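PDB 1A76: flap endonuclease 1 from Methanocaldococcus jannaschii, which cleaves 5' flaps from branched DNA and trims 5' ends as a magnesium-dependent structure-specific nuclease of DNA replication and repair. Local coordinates for residues I66-E70 with N71-P75; K122-Y126 with L127-M131; L207-L211 with D212-D216; D216-F220 with M221-Y225. All coordinates share one frame; numbering follows the deposited sequence.

Contact 1: residues I66-E70 with N71-P75; sequences IHLLE and NDITP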
loop_
_atom_site.group_PDB
_atom_site.type_symbol
_atom_site.label_atom_id
_atom_site.label_comp_id
_atom_site.label_asym_id
_atom_site.label_seq_id
_atom_site.Cartn_x
_atom_site.Cartn_y
_atom_site.Cartn_z
ATOM N N ILE A 66 2.769 -16.433 -4.345
ATOM C CA ILE A 66 2.632 -17.702 -5.066
ATOM C C ILE A 66 1.152 -18.069 -5.180
ATOM O O ILE A 66 0.700 -18.550 -6.220
ATOM C CB ILE A 66 3.407 -18.860 -4.356
ATOM C CG1 ILE A 66 4.916 -18.636 -4.483
ATOM C CG2 ILE A 66 3.067 -20.207 -5.006
ATOM C CD1 ILE A 66 5.775 -19.630 -3.684
ATOM N N HIS A 67 0.402 -17.820 -4.111
ATOM C CA HIS A 67 -1.031 -18.111 -4.065
ATOM C C HIS A 67 -1.731 -17.395 -5.234
ATOM O O HIS A 67 -2.586 -17.963 -5.915
ATOM C CB HIS A 67 -1.578 -17.645 -2.702
ATOM C CG HIS A 67 -3.073 -17.605 -2.609
ATOM N ND1 HIS A 67 -3.857 -18.736 -2.677
ATOM C CD2 HIS A 67 -3.923 -16.570 -2.404
ATOM C CE1 HIS A 67 -5.126 -18.400 -2.516
ATOM N NE2 HIS A 67 -5.192 -17.090 -2.349
ATOM N N LEU A 68 -1.332 -16.149 -5.462
ATOM C CA LEU A 68 -1.872 -15.320 -6.536
ATOM C C LEU A 68 -1.493 -15.882 -7.916
ATOM O O LEU A 68 -2.336 -15.997 -8.810
ATOM C CB LEU A 68 -1.326 -13.890 -6.398
ATOM C CG LEU A 68 -2.231 -12.737 -5.937
ATOM C CD1 LEU A 68 -3.265 -13.208 -4.945
ATOM C CD2 LEU A 68 -1.359 -11.636 -5.339
ATOM N N LEU A 69 -0.223 -16.240 -8.082
ATOM C CA LEU A 69 0.260 -16.778 -9.357
ATOM C C LEU A 69 -0.342 -18.132 -9.719
ATOM O O LEU A 69 -0.452 -18.476 -10.905
ATOM C CB LEU A 69 1.783 -16.886 -9.338
ATOM C CG LEU A 69 2.548 -15.576 -9.522
ATOM C CD1 LEU A 69 4.025 -15.825 -9.252
ATOM C CD2 LEU A 69 2.329 -15.030 -10.938
ATOM N N GLU A 70 -0.718 -18.909 -8.711
ATOM C CA GLU A 70 -1.323 -20.209 -8.953
ATOM C C GLU A 70 -2.694 -20.000 -9.592
ATOM O O GLU A 70 -3.235 -20.901 -10.238
ATOM C CB GLU A 70 -1.483 -20.974 -7.642
ATOM C CG GLU A 70 -0.268 -21.804 -7.246
ATOM C CD GLU A 70 -0.406 -22.425 -5.866
ATOM O OE1 GLU A 70 -0.905 -21.737 -4.947
ATOM O OE2 GLU A 70 -0.014 -23.602 -5.702
ATOM N N ASN A 71 -3.252 -18.805 -9.401
ATOM C CA ASN A 71 -4.556 -18.463 -9.958
ATOM C C ASN A 71 -4.429 -17.511 -11.135
ATOM O O ASN A 71 -5.337 -16.735 -11.414
ATOM C CB ASN A 71 -5.443 -17.820 -8.895
ATOM C CG ASN A 71 -6.856 -18.349 -8.930
ATOM O OD1 ASN A 71 -7.314 -18.992 -7.983
ATOM N ND2 ASN A 71 -7.559 -18.091 -10.033
ATOM N N ASP A 72 -3.296 -17.582 -11.821
ATOM C CA ASP A 72 -3.020 -16.736 -12.972
ATOM C C ASP A 72 -3.161 -15.230 -12.711
ATOM O O ASP A 72 -3.501 -14.460 -13.618
ATOM C CB ASP A 72 -3.899 -17.147 -14.161
ATOM C CG ASP A 72 -3.364 -16.622 -15.480
ATOM O OD1 ASP A 72 -2.199 -16.171 -15.504
ATOM O OD2 ASP A 72 -4.095 -16.645 -16.489
ATOM N N ILE A 73 -2.911 -14.807 -11.473
ATOM C CA ILE A 73 -2.952 -13.381 -11.152
ATOM C C ILE A 73 -1.496 -12.971 -11.121
ATOM O O ILE A 73 -0.736 -13.423 -10.251
ATOM C CB ILE A 73 -3.561 -13.090 -9.779
ATOM C CG1 ILE A 73 -5.077 -13.278 -9.831
ATOM C CG2 ILE A 73 -3.232 -11.647 -9.369
ATOM C CD1 ILE A 73 -5.695 -13.653 -8.505
ATOM N N THR A 74 -1.101 -12.143 -12.081
ATOM C CA THR A 74 0.282 -11.685 -12.168
ATOM C C THR A 74 0.447 -10.360 -11.437
ATOM O O THR A 74 -0.058 -9.323 -11.881
ATOM C CB THR A 74 0.703 -11.515 -13.634
ATOM O OG1 THR A 74 0.700 -12.795 -14.270
ATOM C CG2 THR A 74 2.086 -10.914 -13.730
ATOM N N PRO A 75 1.149 -10.379 -10.292
ATOM C CA PRO A 75 1.342 -9.148 -9.537
ATOM C C PRO A 75 2.680 -8.449 -9.755
ATOM O O PRO A 75 3.694 -9.059 -10.131
ATOM C CB PRO A 75 1.201 -9.619 -8.095
ATOM C CG PRO A 75 1.829 -11.027 -8.130
ATOM C CD PRO A 75 1.744 -11.526 -9.577
#
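Leu68 and Ile73 meet where the chain leaves helix 56-70 through a Schellman motif and turns into strand 74-79, a helix-to-strand passage in the N-domain of the nuclease. Two bonds define the motif: Ile73 N reaches back to Leu68 O at 3.0 Å, and Asp72 N, in the C-prime place with positive phi, to Leu69 O at 3.1 Å. Leu68 O is gripped twice, since Asn71 N also donates to it, and the two N-H groups come from opposite faces of the carbonyl plane. Neither lies on a lone pair: Ile73 N stands 38° out of that plane and Asn71 N 60°.

Apolar side chains pack beside these bonds. Ile73 lays its CG2 branch against Leu68 CG at 3.7 Å, the two chains crossing at a slant; that branch stands opposite the backbone N because chi1 is -74°. Next to this pair, Leu69 CD2 touches Pro75 CD at 3.8 Å, and leucine and proline ring cross at about a right angle.

A second shell holds both partners. Strand 23-27 receives Leu68 on Ile26 and both Ile73 and Pro75 on Val24, while Leu308 of helix 298-315 covers Leu69. Asp72 OD2 forms a salt bridge with Lys20, and Lys315 donates to Leu69 O, so that this carbonyl at the helix end has a partner besides Asp72 N. Leu69 CD2 also lies 3.5 Å from Ile73 O, a methyl group set against the carbonyl that follows the turn.

Contact 2: residues K122-Y126 with L127-M131; sequences KRVSY and LTPKM
A methyl of Val124 presses on the CD corner of the Pro129 ring at the start of helix 129-142, and this is the tight part of the turn: Val124 CG2 stands 3.5 Å from Pro129 CD, nearer than carbons usually pack. The valine presents this methyl because CG2 lies opposite its own backbone N, with CG1 held between N and the carbonyl carbon at chi1 60°. CG1 is the looser branch, 4.0 Å from Thr128 CG2.

Polar bonds run beside this packing. Leu127 N donates to Ser125 OG at 3.2 Å, with an angle of 145° at the hydrogen, and the serine hydroxyl in turn gives a weak bond to Val124 O. Leu127 is the centre of an inverse gamma turn, and its side chain swings away from the turn to settle on Leu32, Tyr33 and Leu36 of helix 28-38. Met131, bent at chi3, brings its CE methyl over toward Tyr126 O and is buried against Ile54 and helix 56-70.

The solvent side is looser: Pro129, though tight against Val124, is exposed, and Tyr126 is partly exposed, its ring resting on Pro46, Arg48 and Ile54.

Thr128 then begins the helix as its N-cap, OG1 accepting from Met131 N at 3.2 Å. A hydroxyl that takes up an amide of the first turn, followed by proline, is a classic helix start, here at the entry to helix 129-142 in the I-domain.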
loop_
_atom_site.group_PDB
_atom_site.type_symbol
_atom_site.label_atom_id
_atom_site.label_comp_id
_atom_site.label_asym_id
_atom_site.label_seq_id
_atom_site.Cartn_x
_atom_site.Cartn_y
_atom_site.Cartn_z
ATOM N N LYS A 122 12.128 2.956 16.336
ATOM C CA LYS A 122 10.945 2.160 16.644
ATOM C C LYS A 122 9.682 2.773 16.040
ATOM O O LYS A 122 8.736 2.062 15.699
ATOM C CB LYS A 122 10.797 2.041 18.161
ATOM C CG LYS A 122 9.434 1.568 18.642
ATOM C CD LYS A 122 9.582 0.681 19.861
ATOM C CE LYS A 122 10.350 -0.607 19.548
ATOM N NZ LYS A 122 9.453 -1.766 19.251
ATOM N N ARG A 123 9.673 4.097 15.916
ATOM C CA ARG A 123 8.526 4.798 15.354
ATOM C C ARG A 123 8.193 4.150 14.031
ATOM O O ARG A 123 7.027 4.051 13.643
ATOM C CB ARG A 123 8.849 6.287 15.146
ATOM C CG ARG A 123 7.707 7.123 14.547
ATOM C CD ARG A 123 6.323 6.641 14.980
ATOM N NE ARG A 123 5.261 7.330 14.247
ATOM C CZ ARG A 123 4.101 6.780 13.893
ATOM N NH1 ARG A 123 3.834 5.518 14.201
ATOM N NH2 ARG A 123 3.202 7.500 13.234
ATOM N N VAL A 124 9.232 3.700 13.340
ATOM C CA VAL A 124 9.051 3.042 12.057
ATOM C C VAL A 124 8.437 1.657 12.284
ATOM O O VAL A 124 8.740 0.717 11.539
ATOM C CB VAL A 124 10.401 2.888 11.353
ATOM C CG1 VAL A 124 11.404 2.057 12.158
ATOM C CG2 VAL A 124 10.290 2.200 9.992
ATOM N N SER A 125 7.589 1.546 13.317
ATOM C CA SER A 125 6.909 0.291 13.688
ATOM C C SER A 125 7.777 -0.953 13.471
ATOM O O SER A 125 8.987 -0.851 13.244
ATOM C CB SER A 125 5.619 0.130 12.880
ATOM O OG SER A 125 5.913 0.006 11.501
ATOM N N TYR A 126 7.154 -2.125 13.554
ATOM C CA TYR A 126 7.875 -3.372 13.331
ATOM C C TYR A 126 8.325 -3.410 11.866
ATOM O O TYR A 126 9.262 -4.128 11.505
ATOM C CB TYR A 126 6.969 -4.567 13.608
ATOM C CG TYR A 126 6.939 -5.046 15.045
ATOM C CD1 TYR A 126 8.013 -4.820 15.905
ATOM C CD2 TYR A 126 5.845 -5.760 15.532
ATOM C CE1 TYR A 126 7.998 -5.295 17.216
ATOM C CE2 TYR A 126 5.821 -6.239 16.844
ATOM C CZ TYR A 126 6.900 -6.003 17.675
ATOM O OH TYR A 126 6.884 -6.476 18.975
ATOM N N LEU A 127 7.627 -2.659 11.017
ATOM C CA LEU A 127 7.969 -2.594 9.593
ATOM C C LEU A 127 9.115 -1.609 9.449
ATOM O O LEU A 127 8.896 -0.416 9.245
ATOM C CB LEU A 127 6.775 -2.109 8.761
ATOM C CG LEU A 127 6.457 -2.805 7.430
ATOM C CD1 LEU A 127 5.769 -1.821 6.501
ATOM C CD2 LEU A 127 7.719 -3.355 6.782
ATOM N N THR A 128 10.335 -2.119 9.563
ATOM C CA THR A 128 11.532 -1.294 9.469
ATOM C C THR A 128 12.069 -1.212 8.049
ATOM O O THR A 128 11.764 -2.049 7.214
ATOM C CB THR A 128 12.672 -1.858 10.329
ATOM O OG1 THR A 128 12.973 -3.191 9.895
ATOM C CG2 THR A 128 12.294 -1.876 11.788
ATOM N N PRO A 129 12.877 -0.184 7.759
ATOM C CA PRO A 129 13.448 -0.045 6.411
ATOM C C PRO A 129 14.213 -1.305 6.002
ATOM O O PRO A 129 14.144 -1.730 4.851
ATOM C CB PRO A 129 14.358 1.172 6.535
ATOM C CG PRO A 129 13.719 1.984 7.639
ATOM C CD PRO A 129 13.251 0.945 8.631
ATOM N N LYS A 130 14.937 -1.896 6.951
ATOM C CA LYS A 130 15.702 -3.110 6.686
ATOM C C LYS A 130 14.782 -4.276 6.318
ATOM O O LYS A 130 15.103 -5.075 5.440
ATOM C CB LYS A 130 16.529 -3.503 7.907
ATOM C CG LYS A 130 17.065 -4.937 7.861
ATOM C CD LYS A 130 17.944 -5.146 6.624
ATOM C CE LYS A 130 18.674 -6.484 6.657
ATOM N NZ LYS A 130 19.960 -6.431 5.907
ATOM N N MET A 131 13.656 -4.381 7.013
ATOM C CA MET A 131 12.690 -5.444 6.749
ATOM C C MET A 131 12.078 -5.236 5.374
ATOM O O MET A 131 11.854 -6.191 4.632
ATOM C CB MET A 131 11.587 -5.450 7.802
ATOM C CG MET A 131 10.619 -6.612 7.642
ATOM S SD MET A 131 9.243 -6.585 8.798
ATOM C CE MET A 131 10.080 -6.918 10.371
#

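Contact 3: residues L207-L211 with D212-D216; sequences LRISL and DDLID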
loop_
_atom_site.group_PDB
_atom_site.type_symbol
_atom_site.label_atom_id
_atom_site.label_comp_id
_atom_site.label_asym_id
_atom_site.label_seq_id
_atom_site.Cartn_x
_atom_site.Cartn_y
_atom_site.Cartn_z
ATOM N N LEU A 207 -23.175 7.504 -7.014
ATOM C CA LEU A 207 -23.287 8.611 -6.062
ATOM C C LEU A 207 -23.529 9.953 -6.757
ATOM O O LEU A 207 -23.838 10.954 -6.112
ATOM C CB LEU A 207 -22.021 8.703 -5.197
ATOM C CG LEU A 207 -21.852 7.657 -4.082
ATOM C CD1 LEU A 207 -20.522 7.869 -3.376
ATOM C CD2 LEU A 207 -22.978 7.773 -3.078
ATOM N N ARG A 208 -23.380 9.971 -8.074
ATOM C CA ARG A 208 -23.597 11.182 -8.854
ATOM C C ARG A 208 -22.559 12.252 -8.538
ATOM O O ARG A 208 -22.899 13.413 -8.353
ATOM C CB ARG A 208 -25.000 11.736 -8.594
ATOM C CG ARG A 208 -26.090 11.097 -9.426
ATOM C CD ARG A 208 -26.343 11.898 -10.703
ATOM N NE ARG A 208 -26.119 11.076 -11.883
ATOM C CZ ARG A 208 -26.732 11.233 -13.052
ATOM N NH1 ARG A 208 -27.628 12.199 -13.225
ATOM N NH2 ARG A 208 -26.464 10.396 -14.046
ATOM N N ILE A 209 -21.291 11.857 -8.476
ATOM C CA ILE A 209 -20.220 12.805 -8.179
ATOM C C ILE A 209 -18.979 12.573 -9.052
ATOM O O ILE A 209 -18.823 11.521 -9.671
ATOM C CB ILE A 209 -19.806 12.740 -6.676
ATOM C CG1 ILE A 209 -19.205 11.383 -6.332
ATOM C CG2 ILE A 209 -21.019 12.964 -5.800
ATOM C CD1 ILE A 209 -18.700 11.313 -4.891
ATOM N N SER A 210 -18.115 13.579 -9.107
ATOM C CA SER A 210 -16.870 13.504 -9.872
ATOM C C SER A 210 -15.755 13.016 -8.948
ATOM O O SER A 210 -15.934 12.933 -7.728
ATOM C CB SER A 210 -16.493 14.892 -10.419
ATOM O OG SER A 210 -16.060 15.746 -9.370
ATOM N N LEU A 211 -14.606 12.698 -9.529
ATOM C CA LEU A 211 -13.460 12.252 -8.734
ATOM C C LEU A 211 -13.064 13.425 -7.830
ATOM O O LEU A 211 -12.736 13.235 -6.657
ATOM C CB LEU A 211 -12.294 11.882 -9.645
ATOM C CG LEU A 211 -11.103 11.020 -9.164
ATOM C CD1 LEU A 211 -9.838 11.759 -9.470
ATOM C CD2 LEU A 211 -11.191 10.666 -7.676
ATOM N N ASP A 212 -13.103 14.639 -8.382
ATOM C CA ASP A 212 -12.763 15.829 -7.599
ATOM C C ASP A 212 -13.692 15.943 -6.377
ATOM O O ASP A 212 -13.231 16.291 -5.288
ATOM C CB ASP A 212 -12.851 17.096 -8.466
ATOM C CG ASP A 212 -11.621 17.293 -9.364
ATOM O OD1 ASP A 212 -10.507 16.824 -9.025
ATOM O OD2 ASP A 212 -11.777 17.932 -10.427
ATOM N N ASP A 213 -14.981 15.640 -6.560
ATOM C CA ASP A 213 -15.981 15.661 -5.469
ATOM C C ASP A 213 -15.642 14.591 -4.401
ATOM O O ASP A 213 -15.762 14.830 -3.196
ATOM C CB ASP A 213 -17.378 15.322 -5.996
ATOM C CG ASP A 213 -18.017 16.451 -6.791
ATOM O OD1 ASP A 213 -17.620 17.628 -6.650
ATOM O OD2 ASP A 213 -18.936 16.136 -7.562
ATOM N N LEU A 214 -15.276 13.397 -4.860
ATOM C CA LEU A 214 -14.914 12.296 -3.952
ATOM C C LEU A 214 -13.719 12.690 -3.077
ATOM O O LEU A 214 -13.682 12.400 -1.872
ATOM C CB LEU A 214 -14.585 11.023 -4.761
ATOM C CG LEU A 214 -14.321 9.722 -3.979
ATOM C CD1 LEU A 214 -15.528 9.389 -3.100
ATOM C CD2 LEU A 214 -14.047 8.575 -4.958
ATOM N N ILE A 215 -12.748 13.363 -3.692
ATOM C CA ILE A 215 -11.555 13.835 -2.994
ATOM C C ILE A 215 -11.970 14.859 -1.914
ATOM O O ILE A 215 -11.411 14.890 -0.820
ATOM C CB ILE A 215 -10.566 14.494 -4.008
ATOM C CG1 ILE A 215 -9.924 13.414 -4.878
ATOM C CG2 ILE A 215 -9.451 15.262 -3.279
ATOM C CD1 ILE A 215 -9.237 13.952 -6.126
ATOM N N ASP A 216 -12.964 15.687 -2.222
ATOM C CA ASP A 216 -13.434 16.674 -1.258
ATOM C C ASP A 216 -14.044 15.940 -0.055
ATOM O O ASP A 216 -13.750 16.268 1.093
ATOM C CB ASP A 216 -14.464 17.605 -1.913
ATOM C CG ASP A 216 -13.816 18.713 -2.747
ATOM O OD1 ASP A 216 -12.577 18.859 -2.719
ATOM O OD2 ASP A 216 -14.557 19.444 -3.439
#
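Ser210 and Asp213 face each other where the backbone, having left helix 200-207 at Arg208 with positive phi, runs extended through Ile209 and Ser210 before winding into helix 211-221. They form a capping box, each side chain serving the other's backbone amide. Ser210 OG accepts from Asp213 N at 3.0 Å, and Asp213 OD2 accepts from Ser210 N at 3.1 Å. The second bond is almost straight at hydrogen, 175°, yet its donor stands above the carboxylate plane, 41° out of it. The serine hydroxyl is aimed at the helix by a chi1 of 71°, which tucks OG between the backbone N and the carbonyl carbon. Two amides at the helix start thus gain acceptors, and the carboxylate lies where the helix dipole would probably stabilise its negative charge.

Apolar contacts flank the box. Ile209 CB packs on Asp213 CB at 3.6 Å, while the far end of the same isoleucine, CD1, comes within 4.1 Å of Leu214 CD1. In the first helical turn Leu211 CD1 meets Ile215 CD1 at 4.0 Å, the two side chains slanting across one another, with Ile215 N bonded to Leu211 O in the same turn.

Asp212 OD1 forms a salt bridge with Lys266. Ile209 reaches Leu204 of helix 200-207 and Tyr239 of helix 235-244, Leu214 rests on Leu200 and Phe5, and Ile215 packs on Phe265 of helix 258-266, setting the start of helix 211-221 among three other helices of the structure.

Contact 4: residues D216-F220 with M221-Y225; sequences DIAIF and MGTDY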
loop_
_atom_site.group_PDB
_atom_site.type_symbol
_atom_site.label_atom_id
_atom_site.label_comp_id
_atom_site.label_asym_id
_atom_site.label_seq_id
_atom_site.Cartn_x
_atom_site.Cartn_y
_atom_site.Cartn_z
ATOM N N ASP A 216 -12.964 15.687 -2.222
ATOM C CA ASP A 216 -13.434 16.674 -1.258
ATOM C C ASP A 216 -14.044 15.940 -0.055
ATOM O O ASP A 216 -13.750 16.268 1.093
ATOM C CB ASP A 216 -14.464 17.605 -1.913
ATOM C CG ASP A 216 -13.816 18.713 -2.747
ATOM O OD1 ASP A 216 -12.577 18.859 -2.719
ATOM O OD2 ASP A 216 -14.557 19.444 -3.439
ATOM N N ILE A 217 -14.879 14.932 -0.325
ATOM C CA ILE A 217 -15.501 14.138 0.733
ATOM C C ILE A 217 -14.369 13.558 1.590
ATOM O O ILE A 217 -14.422 13.603 2.819
ATOM C CB ILE A 217 -16.351 12.968 0.155
ATOM C CG1 ILE A 217 -17.607 13.515 -0.523
ATOM C CG2 ILE A 217 -16.760 12.011 1.275
ATOM C CD1 ILE A 217 -18.267 12.528 -1.466
ATOM N N ALA A 218 -13.335 13.042 0.928
ATOM C CA ALA A 218 -12.184 12.477 1.616
ATOM C C ALA A 218 -11.512 13.518 2.504
ATOM O O ALA A 218 -11.153 13.241 3.656
ATOM C CB ALA A 218 -11.180 11.939 0.601
ATOM N N ILE A 219 -11.328 14.721 1.966
ATOM C CA ILE A 219 -10.693 15.779 2.732
ATOM C C ILE A 219 -11.530 16.106 3.973
ATOM O O ILE A 219 -10.972 16.259 5.059
ATOM C CB ILE A 219 -10.451 17.029 1.851
ATOM C CG1 ILE A 219 -9.335 16.717 0.833
ATOM C CG2 ILE A 219 -10.031 18.215 2.704
ATOM C CD1 ILE A 219 -9.156 17.771 -0.256
ATOM N N PHE A 220 -12.853 16.195 3.820
ATOM C CA PHE A 220 -13.757 16.469 4.951
ATOM C C PHE A 220 -13.592 15.410 6.029
ATOM O O PHE A 220 -13.517 15.713 7.222
ATOM C CB PHE A 220 -15.231 16.419 4.519
ATOM C CG PHE A 220 -15.788 17.739 4.062
ATOM C CD1 PHE A 220 -15.943 18.793 4.956
ATOM C CD2 PHE A 220 -16.196 17.912 2.743
ATOM C CE1 PHE A 220 -16.502 20.000 4.544
ATOM C CE2 PHE A 220 -16.753 19.109 2.323
ATOM C CZ PHE A 220 -16.906 20.159 3.230
ATOM N N MET A 221 -13.575 14.154 5.606
ATOM C CA MET A 221 -13.465 13.056 6.553
ATOM C C MET A 221 -12.080 13.028 7.163
ATOM O O MET A 221 -11.919 12.648 8.319
ATOM C CB MET A 221 -13.779 11.734 5.854
ATOM C CG MET A 221 -15.244 11.626 5.410
ATOM S SD MET A 221 -15.567 10.197 4.361
ATOM C CE MET A 221 -15.330 8.857 5.498
ATOM N N GLY A 222 -11.092 13.448 6.379
ATOM C CA GLY A 222 -9.718 13.483 6.851
ATOM C C GLY A 222 -8.816 12.523 6.101
ATOM O O GLY A 222 -9.080 11.313 6.062
ATOM N N THR A 223 -7.765 13.053 5.483
ATOM C CA THR A 223 -6.811 12.214 4.748
ATOM C C THR A 223 -5.519 12.099 5.566
ATOM O O THR A 223 -5.443 12.583 6.696
ATOM C CB THR A 223 -6.468 12.813 3.336
ATOM O OG1 THR A 223 -5.684 14.001 3.484
ATOM C CG2 THR A 223 -7.736 13.157 2.562
ATOM N N ASP A 224 -4.508 11.439 5.012
ATOM C CA ASP A 224 -3.234 11.311 5.712
ATOM C C ASP A 224 -2.620 12.708 5.772
ATOM O O ASP A 224 -1.758 12.990 6.599
ATOM C CB ASP A 224 -2.280 10.381 4.945
ATOM C CG ASP A 224 -2.740 8.930 4.942
ATOM O OD1 ASP A 224 -3.290 8.463 5.960
ATOM O OD2 ASP A 224 -2.542 8.252 3.915
ATOM N N TYR A 225 -3.086 13.580 4.881
ATOM C CA TYR A 225 -2.592 14.948 4.785
ATOM C C TYR A 225 -3.302 15.967 5.669
ATOM O O TYR A 225 -2.840 17.094 5.813
ATOM C CB TYR A 225 -2.642 15.384 3.326
ATOM C CG TYR A 225 -1.869 14.439 2.442
ATOM C CD1 TYR A 225 -0.476 14.375 2.517
ATOM C CD2 TYR A 225 -2.524 13.570 1.572
ATOM C CE1 TYR A 225 0.247 13.473 1.751
ATOM C CE2 TYR A 225 -1.807 12.656 0.795
ATOM C CZ TYR A 225 -0.419 12.616 0.893
ATOM O OH TYR A 225 0.307 11.728 0.127
#
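Ile217 and Met221, one helical turn apart, lie side by side because a chi1 of -70° sets Ile217 CG2 opposite its backbone N, while Met221 runs out from beside its own N and bends at chi3. The bend places SD 3.8 Å from Ile217 CG2, sulfur against methyl, with both chains pointing the same way toward Phe235 of helix 235-244. Thr223 has its hydroxyl and methyl sorted by a chi1 of 70°: CG2 turns back to the helix end, 4.1 Å from Ala218 CB and 3.6 Å from Ala218 O, and OG1 faces onward along the chain.

The final helical bonds run from Met221 N to Ile217 O at 3.0 Å and from Gly222 N to Ala218 O at 2.7 Å. Gly222 then leaves the helix with positive phi, at backbone angles that leave no room for a CB beside the preceding carbonyl oxygen. Phe220 points into the buried side, among Ala238 and Leu241 of helix 235-244 and residues of helix 247-254.

Beyond the glycine, Thr223 OG1 accepts from Tyr225 N at 3.0 Å, closing an ST turn round Asp224. The OD2 atom of Asp224 binds a manganese ion in the crystal, and this aspartate is an established ligand of the second magnesium site. A helix end followed by a hydroxyl-closed turn thus presents a carboxylate to the two-metal centre of the FEN1 nuclease.

Contacts 1, 2 and 3 follow in series along the chain, and contact 4 begins on the residue, Asp216, where contact 3 ends. Contact 1 belongs to the N-domain and leads from helix 56-70 into strand 74-79 of the central mixed sheet; the others belong to the I-domain. Contacts 3 and 4 mark the beginning and end of helix 211-221, with centres about 12 Å apart, and touch where Ile209 CD1 meets Ile217 CD1 at 3.7 Å. Contacts 1 and 4 lie on opposite sides of the chain's centre, their centres about 34 Å apart. Helix 211-221, capped at contact 3, thus ends at contact 4 in the turn that carries a metal ligand, consistent with both domains together framing the metal site.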